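Uncharacterized protein MTH_862 (Methanothermobacter thermautotrophicus, PDB 2R47) is of unknown function; it forms a homodimeric alpha/beta protein of the archaeal DUF2124 family, related to a Methanocaldococcus jannaschii protein. Local coordinates at residues 47-50 and 51-54; 17-20 and 21-25. One frame throughout, in Å; residues are numbered along the deposited sequence. Where two conformers were deposited one is given.

Interaction 1: 47-50 and 51-54; sequences YAVR and DKDN
The carbonyl oxygen of Val49 is gripped by two donors that come from opposite faces of its carbonyl plane. Lys52 N lies 2.9 Å from Val49 O, with an N-H...O angle of 165°, and this bond closes a type I beta turn from Val49 to Lys52. On the other face the amide of Asn54 delivers a longer bond, ND2 to Val49 O at 3.3 Å; it is equally straight, and the acceptor lies almost in the plane of the amide. Asn54 suits the place because its short side chain, crossing that of Val49 at about a right angle, carries an N-H donor back from the strand to give this oxygen its second bond. The turn is a compact alpha-to-beta connection: after the last turn of helix 40-48 the chain reverses, and strand 53-58 starts within five residues, entering the sheet between strands 28-33 and 66-71. Val49 is a buried apolar residue at the joint, packed on Phe19 and Ile29, and its CB meets Lys52 CD at 4.0 Å, while the ammonium group of Lys52 bonds to Ala26 O and makes a long salt bridge with Asp51 OD2. On the outer side, Arg50 doubles back to the helix, where its NH1 donates to Tyr47 O at 2.9 Å, the oxygen lying in the guanidinium plane. Its CG sits between the backbone N and the carbonyl carbon (chi1 51°); the chain runs straight as far as NE, then turns at its last torsion to lay NH1 over one face of the Tyr47 ring, toward its rim. A water stands 2.8 Å from Ala48 O, which Arg20 NE also approaches, and 3.1 Å from Asp51 OD1, and can link the two.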
ATOM      1  N   TYR A  47      -8.675   0.882  -5.132  1.00 15.69           N
ATOM      2  CA  TYR A  47      -8.733  -0.292  -5.982  1.00 17.71           C
ATOM      3  C   TYR A  47      -9.832  -1.261  -5.552  1.00 17.93           C
ATOM      4  O   TYR A  47     -10.549  -1.782  -6.391  1.00 18.53           O
ATOM      5  CB  TYR A  47      -7.388  -1.066  -6.039  1.00 19.45           C
ATOM      6  CG  TYR A  47      -7.421  -2.116  -7.164  1.00 23.95           C
ATOM      7  CD1 TYR A  47      -7.412  -1.712  -8.507  1.00 24.42           C
ATOM      8  CD2 TYR A  47      -7.506  -3.491  -6.874  1.00 26.86           C
ATOM      9  CE1 TYR A  47      -7.455  -2.646  -9.552  1.00 25.98           C
ATOM     10  CE2 TYR A  47      -7.542  -4.457  -7.931  1.00 26.65           C
ATOM     11  CZ  TYR A  47      -7.538  -4.004  -9.256  1.00 27.60           C
ATOM     12  OH  TYR A  47      -7.603  -4.910 -10.338  1.00 30.47           O
ATOM     13  N   ALA A  48      -9.959  -1.514  -4.262  1.00 17.46           N
ATOM     14  CA  ALA A  48     -10.969  -2.439  -3.751  1.00 17.99           C
ATOM     15  C   ALA A  48     -12.384  -1.943  -4.021  1.00 18.62           C
ATOM     16  O   ALA A  48     -13.331  -2.732  -4.037  1.00 17.44           O
ATOM     17  CB  ALA A  48     -10.747  -2.649  -2.224  1.00 17.17           C
ATOM     18  N   VAL A  49     -12.538  -0.618  -4.136  1.00 18.61           N
ATOM     19  CA  VAL A  49     -13.847  -0.031  -4.436  1.00 18.86           C
ATOM     20  C   VAL A  49     -13.793   0.806  -5.710  1.00 19.82           C
ATOM     21  O   VAL A  49     -14.405   1.871  -5.785  1.00 18.29           O
ATOM     22  CB  VAL A  49     -14.430   0.778  -3.249  1.00 18.48           C
ATOM     23  CG1 VAL A  49     -14.678  -0.159  -2.056  1.00 19.88           C
ATOM     24  CG2 VAL A  49     -13.501   1.978  -2.840  1.00 14.69           C
ATOM     25  N   ARG A  50     -13.147   0.259  -6.748  1.00 19.58           N
ATOM     26  CA  ARG A  50     -12.869   1.024  -7.966  1.00 21.16           C
ATOM     27  C   ARG A  50     -14.135   1.339  -8.759  1.00 21.42           C
ATOM     28  O   ARG A  50     -14.098   2.124  -9.714  1.00 21.82           O
ATOM     29  CB  ARG A  50     -11.875   0.263  -8.844  1.00 21.82           C
ATOM     30  CG  ARG A  50     -12.262  -1.200  -9.104  1.00 23.98           C
ATOM     31  CD  ARG A  50     -11.188  -1.857  -9.971  1.00 26.83           C
ATOM     32  NE  ARG A  50     -11.429  -3.274 -10.274  1.00 29.36           N
ATOM     33  CZ  ARG A  50     -11.269  -4.276  -9.396  1.00 32.25           C
ATOM     34  NH1 ARG A  50     -10.897  -4.009  -8.145  1.00 33.36           N
ATOM     35  NH2 ARG A  50     -11.479  -5.553  -9.751  1.00 31.35           N
ATOM     36  N   ASP A  51     -15.247   0.717  -8.368  1.00 21.99           N
ATOM     37  CA  ASP A  51     -16.565   1.053  -8.928  1.00 23.37           C
ATOM     38  C   ASP A  51     -17.054   2.457  -8.544  1.00 22.86           C
ATOM     39  O   ASP A  51     -17.992   3.035  -9.170  1.00 22.39           O
ATOM     40  CB  ASP A  51     -17.612  -0.017  -8.531  1.00 25.49           C
ATOM     41  CG  ASP A  51     -17.695  -0.274  -7.011  1.00 28.88           C
ATOM     42  OD1 ASP A  51     -16.723  -0.722  -6.382  1.00 31.61           O
ATOM     43  OD2 ASP A  51     -18.789  -0.070  -6.449  1.00 35.95           O
ATOM     44  N   LYS A  52     -16.479   2.998  -7.474  1.00 21.10           N
ATOM     45  CA  LYS A  52     -16.919   4.271  -6.938  1.00 20.57           C
ATOM     46  C   LYS A  52     -16.090   5.378  -7.548  1.00 19.09           C
ATOM     47  O   LYS A  52     -15.164   5.116  -8.278  1.00 17.45           O
ATOM     48  CB  LYS A  52     -16.771   4.273  -5.424  1.00 21.39           C
ATOM     49  CG  LYS A  52     -17.748   3.300  -4.789  1.00 24.08           C
ATOM     50  CD  LYS A  52     -17.595   3.288  -3.313  1.00 25.67           C
ATOM     51  CE  LYS A  52     -18.342   2.071  -2.721  1.00 25.26           C
ATOM     52  NZ  LYS A  52     -19.741   1.912  -3.243  1.00 23.70           N
ATOM     53  N   ASP A  53     -16.480   6.621  -7.295  1.00 18.82           N
ATOM     54  CA  ASP A  53     -15.686   7.755  -7.775  0.60 19.20           C
ATOM     55  C   ASP A  53     -14.828   8.191  -6.579  1.00 19.36           C
ATOM     56  O   ASP A  53     -15.329   8.670  -5.550  1.00 20.16           O
ATOM     57  CB  ASP A  53     -16.557   8.917  -8.296  0.60 20.61           C
ATOM     58  CG  ASP A  53     -16.917   8.787  -9.802  0.60 22.69           C
ATOM     59  OD1 ASP A  53     -16.455   7.853 -10.502  0.60 23.52           O
ATOM     60  OD2 ASP A  53     -17.665   9.667 -10.299  0.60 30.55           O
ATOM     61  N   ASN A  54     -13.508   7.993  -6.705  1.00 16.88           N
ATOM     62  CA  ASN A  54     -12.626   8.133  -5.534  1.00 16.58           C
ATOM     63  C   ASN A  54     -11.597   9.234  -5.775  1.00 15.92           C
ATOM     64  O   ASN A  54     -11.121   9.441  -6.925  1.00 16.26           O
ATOM     65  CB  ASN A  54     -11.853   6.843  -5.342  1.00 16.13           C
ATOM     66  CG  ASN A  54     -12.779   5.632  -5.078  1.00 16.92           C
ATOM     67  OD1 ASN A  54     -13.723   5.754  -4.307  1.00 20.47           O
ATOM     68  ND2 ASN A  54     -12.512   4.514  -5.737  1.00 15.96           N
TER
HETATM   69  O   HOH W   1     -16.067  -3.176  -4.663  1.00 44.83           O

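Interaction 2: 17-20 and 21-25; sequences GVFR and EAVKD
Phe19 and Val23, one helical turn apart, make the tight apolar side of this contact. CG1 of Val23 lies over one face of the Phe19 ring, 4.2 Å from its centroid, in a CH-pi contact, and the other methyl, CG2, stands above the same ring toward the rim. Phe19 has its CG anti to the backbone N (chi1 -177°), which leads the ring along the helix to meet the valine although the bond from CA to CB sets off away from it. In the backbone, Val23 N bonds to Phe19 O at 3.0 Å, nearly in line with the C=O, so backbone and side chains join the same two residues. With an alanine at Val23 both methyls over the ring are gone, which is likely to open a gap between this face of Phe19 and the helix end. Val23 is also where the backbone departs from helical angles, ending helix 11-22. Ala22, whose N bonds to Val18 O at 3.0 Å, has a CB small enough to lie 3.4 Å from Val18 O while packing on Cys142 of the sheet.

The base of the Glu21 chain is close-set too, its CG 3.2 Å from Gly17 O, but the exposed carboxylate end is the loose, wet side. A water bridges the turn there by donating to Val18 O at 2.9 Å and to Glu21 OE1 at 3.2 Å. The same carboxylate oxygen forms a salt bridge with Lys7, a partner suited to a charged residue on this flank. The buried flank faces the sheet: Phe19, Ala22 and Val23 pack on Met121 of strand 118-125, Val18 and Phe19 touch Ile144 of strand 142-154, and Phe19 meets Phe45 of helix 40-48 edge-to-face.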
ATOM      1  N   GLY A  17     -12.151  -6.462   2.196  1.00 15.74           N
ATOM      2  CA  GLY A  17     -13.579  -6.805   2.327  1.00 16.21           C
ATOM      3  C   GLY A  17     -14.363  -6.028   3.368  1.00 16.00           C
ATOM      4  O   GLY A  17     -15.497  -5.571   3.097  1.00 16.79           O
ATOM      5  N   VAL A  18     -13.787  -5.854   4.558  1.00 16.69           N
ATOM      6  CA  VAL A  18     -14.491  -5.060   5.596  1.00 16.21           C
ATOM      7  C   VAL A  18     -14.602  -3.596   5.178  1.00 16.26           C
ATOM      8  O   VAL A  18     -15.551  -2.914   5.548  1.00 15.77           O
ATOM      9  CB  VAL A  18     -13.886  -5.198   7.008  1.00 16.34           C
ATOM     10  CG1 VAL A  18     -13.912  -6.669   7.451  1.00 17.72           C
ATOM     11  CG2 VAL A  18     -12.451  -4.617   7.073  1.00 15.71           C
ATOM     12  N   PHE A  19     -13.639  -3.108   4.397  1.00 16.27           N
ATOM     13  CA  PHE A  19     -13.742  -1.752   3.847  1.00 15.71           C
ATOM     14  C   PHE A  19     -14.886  -1.709   2.823  1.00 17.40           C
ATOM     15  O   PHE A  19     -15.767  -0.810   2.881  1.00 17.85           O
ATOM     16  CB  PHE A  19     -12.401  -1.282   3.211  1.00 16.83           C
ATOM     17  CG  PHE A  19     -12.465   0.157   2.696  1.00 15.87           C
ATOM     18  CD1 PHE A  19     -12.516   1.226   3.595  1.00 19.86           C
ATOM     19  CD2 PHE A  19     -12.575   0.406   1.330  1.00 18.04           C
ATOM     20  CE1 PHE A  19     -12.635   2.562   3.121  1.00 21.28           C
ATOM     21  CE2 PHE A  19     -12.708   1.721   0.863  1.00 16.75           C
ATOM     22  CZ  PHE A  19     -12.684   2.781   1.751  1.00 19.12           C
ATOM     23  N   ARG A  20     -14.911  -2.667   1.899  1.00 16.42           N
ATOM     24  CA  ARG A  20     -15.997  -2.704   0.917  1.00 18.13           C
ATOM     25  C   ARG A  20     -17.361  -2.700   1.585  1.00 17.42           C
ATOM     26  O   ARG A  20     -18.254  -2.024   1.120  1.00 18.06           O
ATOM     27  CB  ARG A  20     -15.919  -3.969   0.070  1.00 18.62           C
ATOM     28  CG  ARG A  20     -14.783  -3.930  -0.915  1.00 19.03           C
ATOM     29  CD  ARG A  20     -14.981  -4.984  -2.050  1.00 19.76           C
ATOM     30  NE  ARG A  20     -13.660  -5.274  -2.601  1.00 22.07           N
ATOM     31  CZ  ARG A  20     -12.864  -6.257  -2.198  1.00 25.44           C
ATOM     32  NH1 ARG A  20     -13.276  -7.138  -1.288  1.00 23.55           N
ATOM     33  NH2 ARG A  20     -11.645  -6.388  -2.753  1.00 24.66           N
ATOM     34  N   GLU A  21     -17.487  -3.449   2.679  1.00 18.47           N
ATOM     35  CA  GLU A  21     -18.728  -3.515   3.455  1.00 18.29           C
ATOM     36  C   GLU A  21     -19.043  -2.172   4.092  1.00 18.39           C
ATOM     37  O   GLU A  21     -20.206  -1.720   4.038  1.00 17.76           O
ATOM     38  CB  GLU A  21     -18.567  -4.556   4.561  1.00 19.39           C
ATOM     39  CG  GLU A  21     -18.559  -5.965   4.050  1.00 18.74           C
ATOM     40  CD  GLU A  21     -18.237  -6.971   5.146  1.00 24.80           C
ATOM     41  OE1 GLU A  21     -17.903  -6.595   6.302  1.00 25.04           O
ATOM     42  OE2 GLU A  21     -18.311  -8.170   4.835  1.00 26.69           O
ATOM     43  N   ALA A  22     -18.025  -1.546   4.696  1.00 17.98           N
ATOM     44  CA  ALA A  22     -18.177  -0.251   5.363  1.00 18.99           C
ATOM     45  C   ALA A  22     -18.688   0.833   4.386  1.00 18.32           C
ATOM     46  O   ALA A  22     -19.506   1.642   4.765  1.00 18.64           O
ATOM     47  CB  ALA A  22     -16.863   0.177   6.057  1.00 19.71           C
ATOM     48  N   VAL A  23     -18.229   0.836   3.134  1.00 17.29           N
ATOM     49  CA  VAL A  23     -18.626   1.875   2.164  1.00 18.07           C
ATOM     50  C   VAL A  23     -19.644   1.415   1.100  1.00 18.49           C
ATOM     51  O   VAL A  23     -19.786   2.042   0.046  1.00 19.67           O
ATOM     52  CB  VAL A  23     -17.386   2.499   1.465  1.00 17.46           C
ATOM     53  CG1 VAL A  23     -16.484   3.138   2.546  1.00 16.41           C
ATOM     54  CG2 VAL A  23     -16.618   1.442   0.659  1.00 17.52           C
ATOM     55  N   LYS A  24     -20.386   0.366   1.399  1.00 20.05           N
ATOM     56  CA  LYS A  24     -21.241  -0.248   0.389  1.00 21.72           C
ATOM     57  C   LYS A  24     -22.231   0.702  -0.248  1.00 22.83           C
ATOM     58  O   LYS A  24     -22.533   0.557  -1.418  1.00 23.64           O
ATOM     59  CB  LYS A  24     -22.000  -1.437   0.973  1.00 21.53           C
ATOM     60  CG  LYS A  24     -22.794  -1.167   2.230  1.00 22.89           C
ATOM     61  CD  LYS A  24     -23.321  -2.516   2.822  1.00 23.61           C
ATOM     62  CE  LYS A  24     -24.597  -2.343   3.666  1.00 26.88           C
ATOM     63  NZ  LYS A  24     -24.887  -3.539   4.601  1.00 25.28           N
ATOM     64  N   ASP A  25     -22.751   1.647   0.526  1.00 23.22           N
ATOM     65  CA  ASP A  25     -23.793   2.553   0.035  1.00 24.70           C
ATOM     66  C   ASP A  25     -23.262   3.877  -0.491  1.00 24.28           C
ATOM     67  O   ASP A  25     -24.051   4.734  -0.911  1.00 24.44           O
ATOM     68  CB  ASP A  25     -24.829   2.813   1.143  1.00 25.66           C
ATOM     69  CG  ASP A  25     -25.655   1.561   1.476  1.00 28.41           C
ATOM     70  OD1 ASP A  25     -25.999   0.808   0.540  1.00 31.14           O
ATOM     71  OD2 ASP A  25     -25.942   1.333   2.670  1.00 33.18           O
TER
HETATM   72  O   HOH W   2     -17.157  -3.832   7.819  1.00 32.49           O

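Overall arrangement
From the N terminus, the chain first forms interaction 2, the last turns of helix 11-22, then runs through strand 28-33 and helix 40-48 to interaction 1, the bend into strand 53-58. The two follow in series, neither nesting nor crossing, and each closes only a short local loop: a helix end in one, a helix-to-strand turn in the other. In space they touch; the centres of interactions 1 and 2 are about 11 Å apart. Arg20 NE probably donates to Ala48 O, Val49 CG1 packs on Val23 CG2, and Lys52 CE lies against Val23 O. The last turns of helices 11-22 and 40-48 are thereby tied together beside the sheet.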